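Endoglucanase (Ruminococcus champanellensis, PDB 6WQV) probably hydrolyses internal beta-glycosidic bonds of cellulose and, as a broad-specificity family 5 glycoside hydrolase, of related plant polysaccharides such as xylan. Local coordinates at residues Pro127-Lys132 / Arg182-Ser187; Gln10-Thr15 / Tyr153-Ile158; Pro42-Ala47 / Trp80-Gly85; Ser264-Thr269 / Glu305-Ile310. All coordinates share one frame; numbering follows the deposited sequence.

Contact 1 (Pro127-Lys132 / Arg182-Ser187); sequences PTNAQK and RQVINS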
# COMPACT_ATOMS: atom_id res chain seq x y z
N PRO A 127 -4.56 -10.40 -14.52
CA PRO A 127 -4.93 -9.40 -15.55
C PRO A 127 -4.81 -9.91 -16.98
O PRO A 127 -3.89 -9.58 -17.74
CB PRO A 127 -3.94 -8.26 -15.28
CG PRO A 127 -2.69 -9.00 -14.81
CD PRO A 127 -3.18 -10.20 -14.03
N THR A 128 -5.77 -10.74 -17.37
CA THR A 128 -5.88 -11.25 -18.73
C THR A 128 -7.34 -11.13 -19.17
O THR A 128 -8.26 -11.12 -18.34
CB THR A 128 -5.47 -12.72 -18.84
OG1 THR A 128 -6.38 -13.53 -18.08
CG2 THR A 128 -4.04 -12.93 -18.36
N ASN A 129 -7.54 -11.06 -20.49
CA ASN A 129 -8.90 -11.03 -21.00
C ASN A 129 -9.67 -12.28 -20.60
O ASN A 129 -10.88 -12.22 -20.36
CB ASN A 129 -8.88 -10.92 -22.53
CG ASN A 129 -8.50 -9.54 -23.00
OD1 ASN A 129 -8.64 -8.56 -22.27
ND2 ASN A 129 -8.02 -9.46 -24.24
N ALA A 130 -8.99 -13.42 -20.53
CA ALA A 130 -9.67 -14.67 -20.22
C ALA A 130 -10.21 -14.67 -18.79
O ALA A 130 -11.23 -15.32 -18.52
CB ALA A 130 -8.72 -15.85 -20.42
N GLN A 131 -9.55 -13.97 -17.87
CA GLN A 131 -9.98 -13.93 -16.47
C GLN A 131 -10.80 -12.69 -16.13
O GLN A 131 -11.41 -12.65 -15.06
CB GLN A 131 -8.77 -14.01 -15.55
CG GLN A 131 -8.09 -15.38 -15.57
CD GLN A 131 -8.97 -16.45 -14.96
OE1 GLN A 131 -9.66 -16.21 -13.97
NE2 GLN A 131 -8.96 -17.64 -15.55
N LYS A 132 -10.87 -11.72 -17.04
CA LYS A 132 -11.38 -10.39 -16.71
C LYS A 132 -12.77 -10.41 -16.09
O LYS A 132 -13.00 -9.77 -15.06
CB LYS A 132 -11.38 -9.55 -17.99
CG LYS A 132 -11.89 -8.14 -17.84
CD LYS A 132 -11.89 -7.49 -19.21
CE LYS A 132 -12.51 -6.10 -19.19
NZ LYS A 132 -12.49 -5.47 -20.55
N ARG A 182 -2.08 -4.47 -18.96
CA ARG A 182 -2.23 -3.07 -18.56
C ARG A 182 -3.64 -2.59 -18.85
O ARG A 182 -4.23 -1.83 -18.07
CB ARG A 182 -1.15 -2.23 -19.23
CG ARG A 182 0.25 -2.69 -18.85
CD ARG A 182 1.37 -1.82 -19.41
NE ARG A 182 1.47 -1.78 -20.86
CZ ARG A 182 2.29 -2.53 -21.60
NH1 ARG A 182 3.09 -3.43 -21.04
NH2 ARG A 182 2.30 -2.37 -22.91
N GLN A 183 -4.21 -3.02 -19.98
CA GLN A 183 -5.59 -2.68 -20.29
C GLN A 183 -6.54 -3.24 -19.24
O GLN A 183 -7.38 -2.52 -18.69
CB GLN A 183 -5.98 -3.25 -21.66
CG GLN A 183 -5.43 -2.53 -22.86
CD GLN A 183 -5.73 -3.28 -24.15
OE1 GLN A 183 -5.99 -4.48 -24.14
NE2 GLN A 183 -5.70 -2.57 -25.27
N VAL A 184 -6.44 -4.54 -18.97
CA VAL A 184 -7.36 -5.19 -18.04
C VAL A 184 -7.32 -4.55 -16.66
O VAL A 184 -8.35 -4.41 -15.99
CB VAL A 184 -7.08 -6.71 -18.01
CG1 VAL A 184 -7.90 -7.38 -16.93
CG2 VAL A 184 -7.40 -7.34 -19.36
N ILE A 185 -6.13 -4.14 -16.21
CA ILE A 185 -6.01 -3.49 -14.90
C ILE A 185 -6.83 -2.20 -14.84
O ILE A 185 -7.42 -1.88 -13.80
CB ILE A 185 -4.52 -3.30 -14.54
CG1 ILE A 185 -3.92 -4.67 -14.17
CG2 ILE A 185 -4.35 -2.27 -13.43
CD1 ILE A 185 -2.42 -4.72 -14.18
N ASN A 186 -6.92 -1.46 -15.95
CA ASN A 186 -7.78 -0.28 -15.96
C ASN A 186 -9.23 -0.66 -15.68
O ASN A 186 -9.95 0.08 -15.00
CB ASN A 186 -7.66 0.48 -17.28
CG ASN A 186 -6.30 1.10 -17.49
OD1 ASN A 186 -5.63 1.49 -16.53
ND2 ASN A 186 -5.88 1.21 -18.74
N SER A 187 -9.69 -1.79 -16.23
CA SER A 187 -11.04 -2.26 -15.94
C SER A 187 -11.21 -2.59 -14.46
O SER A 187 -12.23 -2.25 -13.85
CB SER A 187 -11.34 -3.50 -16.79
OG SER A 187 -12.64 -4.01 -16.53
O HOH W 1 -8.32 -5.81 -22.74
O HOH W 2 -7.04 -7.05 -25.63
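The flat amide of Asn129 is met by Val184 and by two waters: Val184 CG2 comes against OD1 at 3.4 Å, while the amide's two polar atoms reach separate solvent molecules. Asn129 OD1 accepts from one water at 2.8 Å and Asn129 ND2 donates to the other at 2.9 Å, and both waters lead on to Gln183 OE1. That glutamine has two conformers in the model, so this wet bridge is tentative. The rest of the contact is mostly apolar. With CG1 anti to its backbone N (chi1 172°), Val184 splits its methyls: CG1 lies 3.8 Å from Pro127 CA, and CG2 is near Thr128 C as well as the amide. An alanine here is likely to open a gap beneath Pro127 and Thr128 and leave the Asn129 amide with less to lean on. Pro127 presses its ring carbon CB on Ile185 CG1, 3.8 Å away. On the other flank the fully extended Lys132 chain lays CE beside Ser187 OG, whose polar partner is Asn136 ND2. Thr128 is the N-cap of helix 129-149, its OG1 accepting from Gln131 N at 3.2 Å, and Glu180 at the start of helix 179-197 accepts from Asn129 N. Two successive outer helices, joined through strand 157-160, thus pack by their N-terminal parts, as neighbours do in a (beta/alpha)8 barrel.

Contact 2 (Gln10-Thr15 / Tyr153-Ile158); sequences QMRDLT and YDEHLI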
# COMPACT_ATOMS: atom_id res chain seq x y z
N GLN A 10 -19.19 12.05 11.23
CA GLN A 10 -19.18 13.30 10.48
C GLN A 10 -17.88 13.39 9.69
O GLN A 10 -16.80 13.13 10.21
CB GLN A 10 -19.30 14.50 11.41
CG GLN A 10 -19.34 15.83 10.65
CD GLN A 10 -20.35 15.84 9.51
OE1 GLN A 10 -19.98 16.00 8.35
NE2 GLN A 10 -21.62 15.67 9.84
N MET A 11 -18.00 13.78 8.42
CA MET A 11 -16.89 13.67 7.49
C MET A 11 -16.65 14.99 6.78
O MET A 11 -17.60 15.62 6.29
CB MET A 11 -17.20 12.60 6.45
CG MET A 11 -16.08 12.35 5.49
SD MET A 11 -16.59 11.00 4.43
CE MET A 11 -15.18 10.93 3.33
N ARG A 12 -15.39 15.39 6.71
CA ARG A 12 -15.00 16.55 5.92
C ARG A 12 -14.93 16.13 4.46
O ARG A 12 -14.45 15.04 4.14
CB ARG A 12 -13.62 17.04 6.36
CG ARG A 12 -13.57 17.63 7.76
CD ARG A 12 -12.17 18.18 8.07
NE ARG A 12 -11.20 17.09 8.17
CZ ARG A 12 -9.90 17.21 7.93
NH1 ARG A 12 -9.37 18.38 7.57
NH2 ARG A 12 -9.12 16.15 8.06
N ASP A 13 -15.43 16.99 3.59
CA ASP A 13 -15.41 16.77 2.15
C ASP A 13 -14.18 17.50 1.63
O ASP A 13 -14.21 18.71 1.39
CB ASP A 13 -16.68 17.32 1.53
CG ASP A 13 -16.84 16.94 0.08
OD1 ASP A 13 -15.93 16.31 -0.50
OD2 ASP A 13 -17.90 17.28 -0.48
N LEU A 14 -13.08 16.76 1.47
CA LEU A 14 -11.82 17.31 1.02
C LEU A 14 -11.38 16.64 -0.27
O LEU A 14 -11.67 15.46 -0.50
CB LEU A 14 -10.73 17.07 2.04
CG LEU A 14 -10.95 17.65 3.43
CD1 LEU A 14 -9.79 17.21 4.32
CD2 LEU A 14 -11.06 19.15 3.37
N THR A 15 -10.66 17.38 -1.09
CA THR A 15 -10.10 16.76 -2.28
C THR A 15 -8.91 15.87 -1.92
O THR A 15 -8.34 15.94 -0.82
CB THR A 15 -9.60 17.81 -3.27
OG1 THR A 15 -8.44 18.46 -2.71
CG2 THR A 15 -10.66 18.84 -3.56
N TYR A 153 -16.83 5.31 8.43
CA TYR A 153 -15.61 6.02 8.80
C TYR A 153 -15.50 7.35 8.06
O TYR A 153 -16.05 7.53 6.97
CB TYR A 153 -14.39 5.14 8.53
CG TYR A 153 -14.27 3.99 9.51
CD1 TYR A 153 -15.18 2.95 9.52
CD2 TYR A 153 -13.24 3.96 10.43
CE1 TYR A 153 -15.07 1.91 10.42
CE2 TYR A 153 -13.11 2.93 11.33
CZ TYR A 153 -14.03 1.90 11.33
OH TYR A 153 -13.93 0.87 12.22
N ASP A 154 -14.78 8.30 8.67
CA ASP A 154 -14.66 9.64 8.10
C ASP A 154 -13.51 9.69 7.09
O ASP A 154 -13.03 8.65 6.62
CB ASP A 154 -14.63 10.72 9.20
CG ASP A 154 -13.35 10.72 10.02
OD1 ASP A 154 -12.32 10.15 9.59
OD2 ASP A 154 -13.40 11.32 11.11
N GLU A 155 -13.05 10.90 6.75
CA GLU A 155 -12.08 11.08 5.68
C GLU A 155 -10.71 10.51 6.04
O GLU A 155 -9.85 10.40 5.16
CB GLU A 155 -11.96 12.56 5.32
CG GLU A 155 -11.22 13.43 6.33
CD GLU A 155 -12.06 13.81 7.55
OE1 GLU A 155 -13.25 13.46 7.62
OE2 GLU A 155 -11.50 14.48 8.44
N HIS A 156 -10.49 10.13 7.30
CA HIS A 156 -9.20 9.57 7.66
C HIS A 156 -9.01 8.17 7.09
O HIS A 156 -7.87 7.71 7.02
CB HIS A 156 -9.02 9.54 9.17
CG HIS A 156 -8.81 10.88 9.77
ND1 HIS A 156 -9.85 11.71 10.13
CD2 HIS A 156 -7.68 11.56 10.08
CE1 HIS A 156 -9.37 12.83 10.64
NE2 HIS A 156 -8.05 12.76 10.62
N LEU A 157 -10.07 7.49 6.68
CA LEU A 157 -9.95 6.15 6.10
C LEU A 157 -10.02 6.25 4.58
O LEU A 157 -10.98 6.79 4.02
CB LEU A 157 -11.03 5.20 6.61
CG LEU A 157 -10.92 3.75 6.14
CD1 LEU A 157 -9.60 3.13 6.59
CD2 LEU A 157 -12.12 2.97 6.64
N ILE A 158 -8.99 5.71 3.93
CA ILE A 158 -8.85 5.65 2.48
C ILE A 158 -8.89 4.18 2.08
O ILE A 158 -8.26 3.34 2.73
CB ILE A 158 -7.49 6.27 2.10
CG1 ILE A 158 -7.43 7.74 2.49
CG2 ILE A 158 -7.20 6.07 0.61
CD1 ILE A 158 -6.02 8.29 2.54
O HOH W 3 -15.20 12.73 12.56
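Arg12 and Glu155 make the tight part of this contact. The guanidinium turns side-on to the carboxylate and puts two nitrogens on one oxygen: Arg12 NE lies 2.6 Å from Glu155 OE2 and Arg12 NH2 lies 2.9 Å from the same atom. OE2 sits at the guanidinium edge, in its plane, but the two flat groups are steeply turned, 73° apart, and NE meets OE2 from above the carboxylate. Glu155 OE1 has its own donor, Arg12 N at 3.0 Å in a fairly straight bond of 160°, so one carboxylate ties down both backbone and side chain of the arginine. To get there Glu155 carries CG between its backbone N and carbonyl carbon (chi1 74°) and bends again about CB-CG. Leu14 CD1 rests over one guanidinium face, offset to the rim, and Met11 slides past Glu155 with CG 3.6 Å from the buried Glu155 N, which has no hydrogen-bond partner.

The Gln10 side is looser and wetter. Gln10 O only brushes Asp154 CB, at 3.4 Å, and a water lies within bonding distance of both Gln10 O and Asp154 OD2. The other oxygen, Asp154 OD1, serves its own segment: it takes His156 N in an Asx turn and also His156 ND1, 3.0 Å away.

Glu22 of helix 16-22 gives Arg12 a second carboxylate. The turn carrying Glu155 leads straight into strand 157-160, which runs beside strand 113-117, while Tyr153 and His156 pack on helix 94-108.

Contact 3 (Pro42-Ala47 / Trp80-Gly85); sequences PNPTPA and WIDHTG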
# COMPACT_ATOMS: atom_id res chain seq x y z
N PRO A 42 -5.21 -24.04 3.88
CA PRO A 42 -6.26 -23.34 3.13
C PRO A 42 -7.21 -22.51 3.98
O PRO A 42 -7.74 -21.51 3.47
CB PRO A 42 -7.00 -24.48 2.40
CG PRO A 42 -6.68 -25.70 3.19
CD PRO A 42 -5.29 -25.50 3.72
N ASN A 43 -7.44 -22.88 5.24
CA ASN A 43 -8.45 -22.22 6.08
C ASN A 43 -7.82 -21.74 7.38
O ASN A 43 -8.17 -22.22 8.47
CB ASN A 43 -9.61 -23.17 6.36
CG ASN A 43 -10.21 -23.75 5.09
OD1 ASN A 43 -10.29 -24.97 4.94
ND2 ASN A 43 -10.63 -22.89 4.18
N PRO A 44 -6.91 -20.78 7.32
CA PRO A 44 -6.29 -20.29 8.55
C PRO A 44 -7.27 -19.49 9.39
O PRO A 44 -8.16 -18.80 8.88
CB PRO A 44 -5.15 -19.39 8.05
CG PRO A 44 -5.67 -18.87 6.72
CD PRO A 44 -6.42 -20.05 6.13
N THR A 45 -7.09 -19.58 10.71
CA THR A 45 -7.76 -18.67 11.61
C THR A 45 -7.12 -17.29 11.47
O THR A 45 -6.02 -17.15 10.93
CB THR A 45 -7.61 -19.13 13.05
OG1 THR A 45 -6.23 -19.01 13.43
CG2 THR A 45 -8.06 -20.57 13.23
N PRO A 46 -7.80 -16.24 11.93
CA PRO A 46 -7.18 -14.90 11.91
C PRO A 46 -5.81 -14.88 12.59
O PRO A 46 -4.88 -14.26 12.07
CB PRO A 46 -8.21 -14.02 12.62
CG PRO A 46 -9.54 -14.71 12.32
CD PRO A 46 -9.22 -16.20 12.33
N ALA A 47 -5.66 -15.58 13.72
CA ALA A 47 -4.38 -15.56 14.41
C ALA A 47 -3.32 -16.31 13.62
O ALA A 47 -2.16 -15.87 13.56
CB ALA A 47 -4.54 -16.16 15.81
N TRP A 80 -7.00 -11.00 1.64
CA TRP A 80 -8.31 -11.57 1.93
C TRP A 80 -8.49 -12.97 1.39
O TRP A 80 -9.41 -13.67 1.81
CB TRP A 80 -9.39 -10.64 1.35
CG TRP A 80 -9.29 -9.22 1.85
CD1 TRP A 80 -8.49 -8.23 1.35
CD2 TRP A 80 -10.02 -8.64 2.95
NE1 TRP A 80 -8.68 -7.06 2.07
CE2 TRP A 80 -9.61 -7.29 3.05
CE3 TRP A 80 -10.97 -9.13 3.85
CZ2 TRP A 80 -10.11 -6.43 4.03
CZ3 TRP A 80 -11.48 -8.26 4.81
CH2 TRP A 80 -11.05 -6.93 4.89
N ILE A 81 -7.60 -13.42 0.50
CA ILE A 81 -7.80 -14.66 -0.24
C ILE A 81 -8.04 -15.85 0.69
O ILE A 81 -8.94 -16.67 0.45
CB ILE A 81 -6.64 -14.91 -1.22
CG1 ILE A 81 -6.87 -16.17 -2.04
CG2 ILE A 81 -5.31 -15.00 -0.47
CD1 ILE A 81 -5.80 -16.42 -3.09
N ASP A 82 -7.24 -15.99 1.75
CA ASP A 82 -7.39 -17.16 2.61
C ASP A 82 -8.58 -17.05 3.55
O ASP A 82 -8.79 -17.97 4.37
CB ASP A 82 -6.12 -17.42 3.42
CG ASP A 82 -4.90 -17.61 2.55
OD1 ASP A 82 -4.99 -18.30 1.51
OD2 ASP A 82 -3.85 -17.04 2.91
N HIS A 83 -9.35 -15.96 3.46
CA HIS A 83 -10.51 -15.70 4.30
C HIS A 83 -11.76 -15.45 3.46
O HIS A 83 -12.72 -14.87 3.96
CB HIS A 83 -10.24 -14.49 5.19
CG HIS A 83 -8.86 -14.50 5.78
ND1 HIS A 83 -8.55 -15.22 6.91
CD2 HIS A 83 -7.71 -13.94 5.35
CE1 HIS A 83 -7.26 -15.08 7.17
NE2 HIS A 83 -6.73 -14.30 6.25
N THR A 84 -11.74 -15.85 2.20
CA THR A 84 -12.82 -15.60 1.26
C THR A 84 -13.44 -16.93 0.84
O THR A 84 -12.71 -17.86 0.47
CB THR A 84 -12.29 -14.88 0.02
OG1 THR A 84 -11.71 -13.62 0.37
CG2 THR A 84 -13.40 -14.63 -0.99
N GLY A 85 -14.77 -17.01 0.89
CA GLY A 85 -15.49 -18.21 0.52
C GLY A 85 -15.61 -18.39 -0.98
O GLY A 85 -15.05 -17.65 -1.79
O HOH W 4 -6.72 -20.42 1.10
O HOH W 5 -9.73 -19.24 6.65
O HOH W 6 -9.83 -16.48 8.94
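Asp82 meets Pro44 at the very root of its side chain. Its CB stands 3.6 Å from Pro44 CG, the ring and the aspartate side chain crossing at about a right angle. From CB the chain turns with CG anti to the carbonyl carbon (chi1 -57°), and the carboxylate then serves polar partners: Asp82 OD1 accepts from a water, 2.8 Å away, that also donates to Pro42 O, and is hydrogen-bonded to the hydroxyl of Thr38, while OD2 takes the backbone N of Thr37. The aspartate therefore offers carbon to the proline and oxygens to the loop preceding it. The backbone oxygen Asp82 O lies 3.6 Å from Pro44 CD, and a second water joins it to Pro44 O. A third water donates to Pro44 O and lies at the edge of the His83 ring, 2.7 Å from ND1. No direct hydrogen bond crosses between the segments; three waters do that work. The bend that presents Asp82 and His83 is held by Trp80 O, which receives His83 N and Thr84 OG1 (2.7 Å) from opposite faces of its carbonyl plane.

In the (beta/alpha)8 barrel, the loop following strand 73-76 thus packs on the lead-in to helix 46-50, whose N-cap is Thr45. His83 stacks on Trp96 of helix 94-108, Pro46 touches that same tryptophan, and Trp80 meets it at about a right angle of ring planes.

Contact 4 (Ser264-Thr269 / Glu305-Ile310); sequences SQLQWT and ENYLRI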
# COMPACT_ATOMS: atom_id res chain seq x y z
N SER A 264 21.57 11.89 -7.61
CA SER A 264 21.03 12.37 -8.89
C SER A 264 20.10 11.35 -9.52
O SER A 264 19.09 11.72 -10.15
CB SER A 264 22.17 12.72 -9.85
OG SER A 264 23.02 11.60 -10.09
N GLN A 265 20.40 10.05 -9.39
CA GLN A 265 19.52 9.04 -9.96
C GLN A 265 18.22 8.97 -9.17
O GLN A 265 17.15 8.75 -9.75
CB GLN A 265 20.22 7.68 -10.00
CG GLN A 265 19.39 6.60 -10.69
CD GLN A 265 18.80 7.04 -12.03
OE1 GLN A 265 19.50 7.60 -12.88
NE2 GLN A 265 17.51 6.81 -12.21
N LEU A 266 18.30 9.19 -7.86
CA LEU A 266 17.10 9.25 -7.03
C LEU A 266 16.24 10.46 -7.38
O LEU A 266 15.01 10.36 -7.45
CB LEU A 266 17.53 9.30 -5.58
CG LEU A 266 16.45 9.16 -4.52
CD1 LEU A 266 15.61 7.93 -4.77
CD2 LEU A 266 17.11 9.12 -3.15
N GLN A 267 16.87 11.61 -7.62
CA GLN A 267 16.12 12.78 -8.06
C GLN A 267 15.39 12.48 -9.36
O GLN A 267 14.22 12.85 -9.52
CB GLN A 267 17.06 13.97 -8.22
CG GLN A 267 16.39 15.25 -8.70
CD GLN A 267 16.26 15.33 -10.20
OE1 GLN A 267 17.10 14.82 -10.94
NE2 GLN A 267 15.20 15.99 -10.67
N TRP A 268 16.05 11.80 -10.30
CA TRP A 268 15.41 11.50 -11.58
C TRP A 268 14.22 10.59 -11.37
O TRP A 268 13.14 10.82 -11.93
CB TRP A 268 16.42 10.84 -12.52
CG TRP A 268 15.85 10.56 -13.88
CD1 TRP A 268 15.88 11.39 -14.96
CD2 TRP A 268 15.16 9.37 -14.30
NE1 TRP A 268 15.25 10.80 -16.03
CE2 TRP A 268 14.80 9.56 -15.65
CE3 TRP A 268 14.81 8.17 -13.68
CZ2 TRP A 268 14.12 8.60 -16.39
CZ3 TRP A 268 14.13 7.21 -14.41
CH2 TRP A 268 13.79 7.43 -15.75
N THR A 269 14.39 9.53 -10.57
CA THR A 269 13.31 8.58 -10.34
C THR A 269 12.10 9.25 -9.72
O THR A 269 10.96 9.03 -10.16
CB THR A 269 13.84 7.44 -9.46
OG1 THR A 269 14.85 6.73 -10.18
CG2 THR A 269 12.72 6.50 -9.05
N GLU A 305 17.56 10.42 4.18
CA GLU A 305 17.43 11.87 4.23
C GLU A 305 17.08 12.42 2.86
O GLU A 305 16.19 13.27 2.72
CB GLU A 305 18.73 12.52 4.70
CG GLU A 305 19.21 12.14 6.08
CD GLU A 305 20.53 12.83 6.42
OE1 GLU A 305 21.40 12.96 5.53
OE2 GLU A 305 20.70 13.24 7.59
N ASN A 306 17.77 11.95 1.82
CA ASN A 306 17.57 12.51 0.49
C ASN A 306 16.26 12.03 -0.13
O ASN A 306 15.60 12.80 -0.83
CB ASN A 306 18.77 12.17 -0.39
CG ASN A 306 19.93 13.07 -0.13
OD1 ASN A 306 19.95 14.22 -0.58
ND2 ASN A 306 20.91 12.59 0.64
N TYR A 307 15.87 10.78 0.11
CA TYR A 307 14.60 10.29 -0.41
C TYR A 307 13.45 11.18 0.06
O TYR A 307 12.66 11.69 -0.76
CB TYR A 307 14.39 8.82 -0.00
CG TYR A 307 13.33 8.08 -0.80
CD1 TYR A 307 12.00 8.45 -0.71
CD2 TYR A 307 13.66 7.02 -1.63
CE1 TYR A 307 11.03 7.79 -1.43
CE2 TYR A 307 12.70 6.35 -2.35
CZ TYR A 307 11.39 6.74 -2.25
OH TYR A 307 10.41 6.09 -2.95
N LEU A 308 13.35 11.41 1.37
CA LEU A 308 12.24 12.19 1.90
C LEU A 308 12.35 13.66 1.48
O LEU A 308 11.32 14.30 1.20
CB LEU A 308 12.17 12.06 3.41
CG LEU A 308 11.42 10.85 3.97
CD1 LEU A 308 9.93 10.90 3.62
CD2 LEU A 308 12.01 9.54 3.49
N ARG A 309 13.57 14.21 1.45
CA ARG A 309 13.74 15.60 1.03
C ARG A 309 13.28 15.78 -0.41
O ARG A 309 12.53 16.72 -0.72
CB ARG A 309 15.21 16.03 1.18
CG ARG A 309 15.50 17.48 0.76
CD ARG A 309 17.00 17.85 0.75
NE ARG A 309 17.77 16.95 -0.11
CZ ARG A 309 17.82 17.06 -1.43
NH1 ARG A 309 17.16 18.03 -2.04
NH2 ARG A 309 18.54 16.19 -2.13
N ILE A 310 13.71 14.90 -1.30
CA ILE A 310 13.34 15.03 -2.70
C ILE A 310 11.84 14.78 -2.88
O ILE A 310 11.16 15.53 -3.60
CB ILE A 310 14.19 14.09 -3.57
CG1 ILE A 310 15.67 14.49 -3.51
CG2 ILE A 310 13.71 14.14 -5.01
CD1 ILE A 310 16.61 13.43 -4.07
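Leu266 points at the 305-310 helix and forks over Tyr307. Its CG stands anti to the backbone N (chi1 -172°), which carries both methyls out toward the 305-310 helix: Leu266 CD1 comes obliquely to the ring, 3.8 Å from Tyr307 CD2, and CD2 drops onto the backbone, 3.9 Å from Tyr307 N. The two side chains cross at about a right angle. The tyrosine ring also stacks on Phe289 and sends its hydroxyl to Ser242 O. In Ile310, CG1 stands anti to the carbonyl carbon (chi1 -64°), a setting that brings CD1 back to the neighbouring helix. Ile310 CD1 lies 4.0 Å from Gln267 N and 4.3 Å from Leu266 CG. Cut back to an alanine, Leu266 would probably leave a hole between Tyr307 and Ile310 and let the tyrosine ring lose its support on that side.

The axes of these short segments run in the same general direction, inclined by 34°, 10.1 Å apart at closest approach. The polar end of Gln267 leads off to Tyr314 OH. Asn306 has both ends of its amide occupied within its own helix: ND2 by Leu302 O, and Asn306 OD1 by Arg309 NH2 at 2.9 Å, in the carbonyl plane and nearly straight at 172°. With no hydrogen bond crossing between the segments, this pair of helices is held here by the fit of branched aliphatic carbons against a tyrosine ring and a stretch of helix backbone, so cohesion depends on shape more than on directed bonds.

How the contacts relate
All four contacts lie toward the outside of one (beta/alpha)8 barrel, each about 20 Å from the chain's centre, and none touches another. Strand 157-160, which contact 2 reaches, lies in sequence between the two helices of contact 1, 129-149 and 179-197, yet the centres of these contacts are 30 Å apart. Contact 3 is nested in the chain loop closed by contact 2, and its nearest atoms come within about 10 Å of it. Contacts 3 and 4 sit on opposite sides of the chain's centre, their own centres 39 Å apart. The bound glycan is approached by side chains of three: Asp82 and Tyr307 to about 11 Å of sugar units, Ile185 to about 14 Å.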